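Long-range contacts in BIFUNCTIONAL PROTEIN Proline utilization A (PutA) (Corynebacterium freiburgense, PDB 5UX5), which couples two steps of proline catabolism, carrying a flavin-dependent proline dehydrogenase and an NAD-dependent aldehyde dehydrogenase in one chain, probably with channelling of the intermediate: residues 309-314 with 961-966; 314-319 with 457-462. All coordinates share one frame; numbering follows the deposited sequence.

Interaction 1 (309-314 with 961-966)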
loop_
_atom_site.group_PDB
_atom_site.type_symbol
_atom_site.label_atom_id
_atom_site.label_comp_id
_atom_site.label_asym_id
_atom_site.label_seq_id
_atom_site.Cartn_x
_atom_site.Cartn_y
_atom_site.Cartn_z
ATOM N N ASP A 309 -3.678 9.474 -0.050
ATOM C CA ASP A 309 -4.440 8.256 0.243
ATOM C C ASP A 309 -5.386 7.909 -0.909
ATOM O O ASP A 309 -5.559 6.732 -1.260
ATOM C CB ASP A 309 -5.217 8.433 1.558
ATOM C CG ASP A 309 -5.823 7.135 2.061
ATOM O OD1 ASP A 309 -5.154 6.106 1.933
ATOM O OD2 ASP A 309 -6.954 7.114 2.589
ATOM N N ALA A 310 -6.034 8.930 -1.482
ATOM C CA ALA A 310 -6.938 8.735 -2.609
ATOM C C ALA A 310 -6.187 8.312 -3.869
ATOM O O ALA A 310 -6.536 7.304 -4.502
ATOM C CB ALA A 310 -7.742 10.014 -2.867
ATOM N N GLU A 311 -5.153 9.067 -4.260
ATOM C CA GLU A 311 -4.498 8.759 -5.529
ATOM C C GLU A 311 -3.886 7.351 -5.514
ATOM O O GLU A 311 -3.951 6.634 -6.518
ATOM C CB GLU A 311 -3.433 9.814 -5.867
ATOM C CG GLU A 311 -2.736 9.543 -7.226
ATOM C CD GLU A 311 -1.645 10.541 -7.552
ATOM O OE1 GLU A 311 -1.492 10.893 -8.745
ATOM O OE2 GLU A 311 -0.934 10.972 -6.616
ATOM N N LEU A 312 -3.359 6.909 -4.367
ATOM C CA LEU A 312 -2.788 5.569 -4.274
ATOM C C LEU A 312 -3.830 4.483 -4.518
ATOM O O LEU A 312 -3.523 3.450 -5.121
ATOM C CB LEU A 312 -2.147 5.350 -2.900
ATOM C CG LEU A 312 -0.786 6.022 -2.655
ATOM C CD1 LEU A 312 -0.284 5.805 -1.244
ATOM C CD2 LEU A 312 0.288 5.611 -3.706
ATOM N N HIS A 313 -5.042 4.659 -3.998
ATOM C CA HIS A 313 -6.076 3.628 -4.041
ATOM C C HIS A 313 -7.038 3.763 -5.198
ATOM O O HIS A 313 -7.914 2.910 -5.342
ATOM C CB HIS A 313 -6.900 3.637 -2.751
ATOM C CG HIS A 313 -6.159 3.128 -1.573
ATOM N ND1 HIS A 313 -5.257 3.898 -0.875
ATOM C CD2 HIS A 313 -6.187 1.920 -0.963
ATOM C CE1 HIS A 313 -4.745 3.177 0.106
ATOM N NE2 HIS A 313 -5.304 1.977 0.081
ATOM N N GLY A 314 -6.955 4.839 -5.962
ATOM C CA GLY A 314 -7.936 5.078 -6.988
ATOM C C GLY A 314 -9.259 5.552 -6.454
ATOM O O GLY A 314 -10.305 5.177 -6.990
ATOM N N GLY A 961 1.988 7.387 -13.861
ATOM C CA GLY A 961 2.047 8.833 -13.771
ATOM C C GLY A 961 1.420 9.461 -12.554
ATOM O O GLY A 961 1.042 10.630 -12.626
ATOM N N LEU A 962 1.370 8.747 -11.420
ATOM C CA LEU A 962 0.828 9.284 -10.173
ATOM C C LEU A 962 1.629 10.486 -9.701
ATOM O O LEU A 962 2.841 10.539 -9.881
ATOM C CB LEU A 962 0.882 8.239 -9.059
ATOM C CG LEU A 962 0.219 6.898 -9.306
ATOM C CD1 LEU A 962 0.299 6.023 -8.070
ATOM C CD2 LEU A 962 -1.171 7.138 -9.660
ATOM N N ARG A 963 0.955 11.449 -9.049
ATOM C CA ARG A 963 1.687 12.567 -8.446
ATOM C C ARG A 963 2.542 12.106 -7.260
ATOM O O ARG A 963 3.739 12.393 -7.202
ATOM C CB ARG A 963 0.713 13.672 -8.033
ATOM C CG ARG A 963 0.487 14.770 -9.095
ATOM C CD ARG A 963 -0.882 15.507 -8.969
ATOM N NE ARG A 963 -2.003 14.649 -9.383
ATOM C CZ ARG A 963 -2.953 14.168 -8.572
ATOM N NH1 ARG A 963 -3.916 13.385 -9.068
ATOM N NH2 ARG A 963 -2.944 14.457 -7.263
ATOM N N CYS A 964 1.971 11.330 -6.338
ATOM C CA CYS A 964 2.638 11.099 -5.059
ATOM C C CYS A 964 3.676 9.977 -5.099
ATOM O O CYS A 964 4.416 9.793 -4.126
ATOM C CB CYS A 964 1.600 10.757 -3.993
ATOM S SG CYS A 964 0.787 9.194 -4.359
ATOM N N GLU A 965 3.743 9.210 -6.177
ATOM C CA GLU A 965 4.629 8.059 -6.214
ATOM C C GLU A 965 5.166 7.884 -7.629
ATOM O O GLU A 965 4.400 7.676 -8.568
ATOM C CB GLU A 965 3.886 6.816 -5.752
ATOM C CG GLU A 965 4.706 5.574 -5.689
ATOM C CD GLU A 965 3.931 4.434 -5.101
ATOM O OE1 GLU A 965 3.146 3.776 -5.836
ATOM O OE2 GLU A 965 4.082 4.215 -3.871
ATOM N N SER A 966 6.482 7.964 -7.772
ATOM C CA SER A 966 7.152 7.658 -9.030
ATOM C C SER A 966 7.247 6.150 -9.208
ATOM O O SER A 966 7.779 5.452 -8.345
ATOM C CB SER A 966 8.543 8.279 -9.048
ATOM O OG SER A 966 9.244 7.816 -10.175
#
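Two flat charged groups meet here, the guanidinium of R963 and the carboxylate of E311. E311 OE1 lies over one face of the guanidinium, 3.4 Å above its plane and displaced toward the rim, the nearest guanidinium nitrogen being R963 NH1, 3.5 Å from E311 OE1. No N-H points at the oxygen, so this salt bridge works through charge alone. The directed bonds go to the main chain. R963 N donates to E311 OE1 at 2.5 Å, a length not to be pressed at 2.7 Å resolution, and C964 N to E311 OE2 at 2.9 Å. Both reach the carboxylate on its syn side, but from about 30° out of its plane. Each oxygen is taken by its own N-H, which should hold the group against rotation, and the turn at 963-964 is tied to the helix.

E311 gets there because CG stands anti to the backbone N (chi1 -179°) and the chain beyond it stays extended, sending the carboxylate straight across. L962 runs past it in the opposite direction, and its CD2 touches E311 CG at 3.8 Å. One residue on, the L312 side chain brings CD2 to within 3.7 Å of C964 SG. The same methyl lies against the carboxylate end of E965, whose side chain crosses that of L312 at about a right angle. The E965 oxygens have polar partners elsewhere: OE1 bonds to N967, and OE2 makes a salt bridge with R875.

In the fold, this is the last turn of helix 303-313, on the proline dehydrogenase barrel, resting on the turn that leads into strand 965-980. R884, from the aldehyde dehydrogenase part of the chain, donates to L312 O, while N1065, just beyond strand 1056-1064, bonds to the backbone of C964.

Interaction 2 (314-319 with 457-462)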
loop_
_atom_site.group_PDB
_atom_site.type_symbol
_atom_site.label_atom_id
_atom_site.label_comp_id
_atom_site.label_asym_id
_atom_site.label_seq_id
_atom_site.Cartn_x
_atom_site.Cartn_y
_atom_site.Cartn_z
ATOM N N GLY A 314 -6.955 4.839 -5.962
ATOM C CA GLY A 314 -7.936 5.078 -6.988
ATOM C C GLY A 314 -9.259 5.552 -6.454
ATOM O O GLY A 314 -10.305 5.177 -6.990
ATOM N N TRP A 315 -9.239 6.365 -5.411
ATOM C CA TRP A 315 -10.439 6.894 -4.791
ATOM C C TRP A 315 -10.466 8.397 -4.970
ATOM O O TRP A 315 -9.429 9.015 -5.223
ATOM C CB TRP A 315 -10.472 6.589 -3.296
ATOM C CG TRP A 315 -10.522 5.163 -2.918
ATOM C CD1 TRP A 315 -11.077 4.145 -3.633
ATOM C CD2 TRP A 315 -10.021 4.582 -1.701
ATOM N NE1 TRP A 315 -10.952 2.965 -2.931
ATOM C CE2 TRP A 315 -10.313 3.214 -1.742
ATOM C CE3 TRP A 315 -9.371 5.095 -0.575
ATOM C CZ2 TRP A 315 -9.944 2.345 -0.717
ATOM C CZ3 TRP A 315 -9.001 4.231 0.428
ATOM C CH2 TRP A 315 -9.285 2.876 0.356
ATOM N N TYR A 316 -11.653 8.992 -4.787
ATOM C CA TYR A 316 -11.703 10.437 -4.650
ATOM C C TYR A 316 -11.144 10.827 -3.291
ATOM O O TYR A 316 -11.305 10.100 -2.298
ATOM C CB TYR A 316 -13.125 10.970 -4.757
ATOM C CG TYR A 316 -13.733 10.839 -6.105
ATOM C CD1 TYR A 316 -13.367 11.685 -7.131
ATOM C CD2 TYR A 316 -14.679 9.863 -6.356
ATOM C CE1 TYR A 316 -13.938 11.569 -8.391
ATOM C CE2 TYR A 316 -15.245 9.717 -7.601
ATOM C CZ TYR A 316 -14.868 10.576 -8.620
ATOM O OH TYR A 316 -15.423 10.442 -9.859
ATOM N N PRO A 317 -10.483 11.967 -3.218
ATOM C CA PRO A 317 -10.147 12.530 -1.910
ATOM C C PRO A 317 -11.419 12.722 -1.090
ATOM O O PRO A 317 -12.492 12.995 -1.625
ATOM C CB PRO A 317 -9.480 13.864 -2.256
ATOM C CG PRO A 317 -9.175 13.776 -3.753
ATOM C CD PRO A 317 -10.167 12.865 -4.336
ATOM N N ALA A 318 -11.319 12.466 0.202
ATOM C CA ALA A 318 -12.460 12.711 1.079
ATOM C C ALA A 318 -12.838 14.195 1.190
ATOM O O ALA A 318 -14.042 14.486 1.329
ATOM C CB ALA A 318 -12.178 12.089 2.453
ATOM N N PRO A 319 -11.907 15.150 1.197
ATOM C CA PRO A 319 -12.295 16.555 1.290
ATOM C C PRO A 319 -12.776 17.104 -0.047
ATOM O O PRO A 319 -12.680 16.478 -1.094
ATOM C CB PRO A 319 -11.010 17.271 1.720
ATOM C CG PRO A 319 -10.093 16.220 2.145
ATOM C CD PRO A 319 -10.452 15.007 1.360
ATOM N N ASP A 457 -23.006 14.639 0.330
ATOM C CA ASP A 457 -22.647 13.226 0.331
ATOM C C ASP A 457 -21.148 13.058 0.525
ATOM O O ASP A 457 -20.367 13.993 0.347
ATOM C CB ASP A 457 -23.062 12.548 -0.973
ATOM C CG ASP A 457 -24.497 12.129 -0.974
ATOM O OD1 ASP A 457 -25.120 12.163 0.113
ATOM O OD2 ASP A 457 -24.991 11.733 -2.051
ATOM N N SER A 458 -20.750 11.852 0.913
ATOM C CA SER A 458 -19.329 11.533 1.024
ATOM C C SER A 458 -18.694 11.279 -0.356
ATOM O O SER A 458 -19.159 10.435 -1.130
ATOM C CB SER A 458 -19.144 10.329 1.939
ATOM O OG SER A 458 -17.915 9.696 1.700
ATOM N N ARG A 459 -17.585 11.967 -0.633
ATOM C CA ARG A 459 -16.882 11.769 -1.892
ATOM C C ARG A 459 -16.492 10.311 -2.127
ATOM O O ARG A 459 -16.339 9.899 -3.292
ATOM C CB ARG A 459 -15.629 12.640 -1.931
ATOM C CG ARG A 459 -15.902 14.087 -1.712
ATOM C CD ARG A 459 -15.757 14.790 -3.019
ATOM N NE ARG A 459 -14.399 15.205 -3.306
ATOM C CZ ARG A 459 -13.870 15.191 -4.512
ATOM N NH1 ARG A 459 -14.578 14.743 -5.550
ATOM N NH2 ARG A 459 -12.635 15.627 -4.680
ATOM N N ARG A 460 -16.356 9.521 -1.060
ATOM C CA ARG A 460 -15.955 8.126 -1.177
ATOM C C ARG A 460 -17.106 7.220 -1.621
ATOM O O ARG A 460 -16.910 6.009 -1.761
ATOM C CB ARG A 460 -15.396 7.641 0.164
ATOM C CG ARG A 460 -14.093 8.287 0.612
ATOM C CD ARG A 460 -12.922 7.859 -0.286
ATOM N NE ARG A 460 -11.662 8.464 0.128
ATOM C CZ ARG A 460 -10.888 7.979 1.096
ATOM N NH1 ARG A 460 -11.255 6.865 1.725
ATOM N NH2 ARG A 460 -9.762 8.613 1.429
ATOM N N LEU A 461 -18.307 7.767 -1.836
ATOM C CA LEU A 461 -19.445 6.913 -2.151
ATOM C C LEU A 461 -19.347 6.293 -3.526
ATOM O O LEU A 461 -20.019 5.294 -3.778
ATOM C CB LEU A 461 -20.758 7.683 -2.051
ATOM C CG LEU A 461 -21.327 8.133 -0.696
ATOM C CD1 LEU A 461 -22.576 8.970 -0.943
ATOM C CD2 LEU A 461 -21.637 6.978 0.216
ATOM N N SER A 462 -18.556 6.867 -4.425
ATOM C CA SER A 462 -18.261 6.257 -5.716
ATOM C C SER A 462 -16.806 6.529 -6.029
ATOM O O SER A 462 -16.089 7.161 -5.245
ATOM C CB SER A 462 -19.157 6.794 -6.834
ATOM O OG SER A 462 -18.826 8.154 -7.104
#
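The tightly packed part lies around R460, which is buried between the two loops and reaches across the 314-319 backbone to bring its guanidinium beside W315. Its NE donates to Y316 O at 2.9 Å, almost in line with the carbonyl, although the N-H itself is bent (139°). W315 CE3 sits over one face of the same guanidinium, 3.5 Å above the plane and offset toward the rim. The indole and guanidinium planes are 34° apart, so this is a tilted overlap and not a flat stack. A bend at chi2 turns the R460 chain inward, and D473 then takes NH1 in a salt bridge.

R459 follows the other side of the 314-319 backbone and is partly exposed. Its CB approaches P317 O at 3.2 Å, and NE goes on to P319 O at 3.1 Å in a nearly straight bond lying in the guanidinium plane. Y316 CB lies over one face of this guanidinium, toward its rim, while NH2 comes against P317 CD.

Looser by comparison is the end near solvent, where S462 is exposed. There the Y316 ring meets S462 O near its plane, at the edge, and S462 OG gets no nearer to the ring than 3.9 Å from CE2.

Segment 314-319 links helix 303-313 to helix 323-337 and packs back on the former through P317 and A318; the side chain of P319 is about 5 Å from the bound FAD. Segment 457-462 belongs to the long connection between helices 438-450 and 477-484.

Overall arrangement
The two contacts, with centres about 14 Å apart, use consecutive pieces of the proline dehydrogenase barrel: interaction 1 the last turn of helix 303-313, interaction 2 the loop leading to helix 323-337. They share G314, which leaves the helix with positive phi. A310 links them too, its O probably bonded to W315 N and its CB packed against Y316 and P317; a long, weak ion pair joins D309 to R460. Along the chain the order is 309-319, 457-462, then 961-966, so interaction 2 closes within the span of interaction 1. One helix end thus joins the barrel to the connection 451-476 and to the C-terminal region, beside R884 of the aldehyde dehydrogenase part.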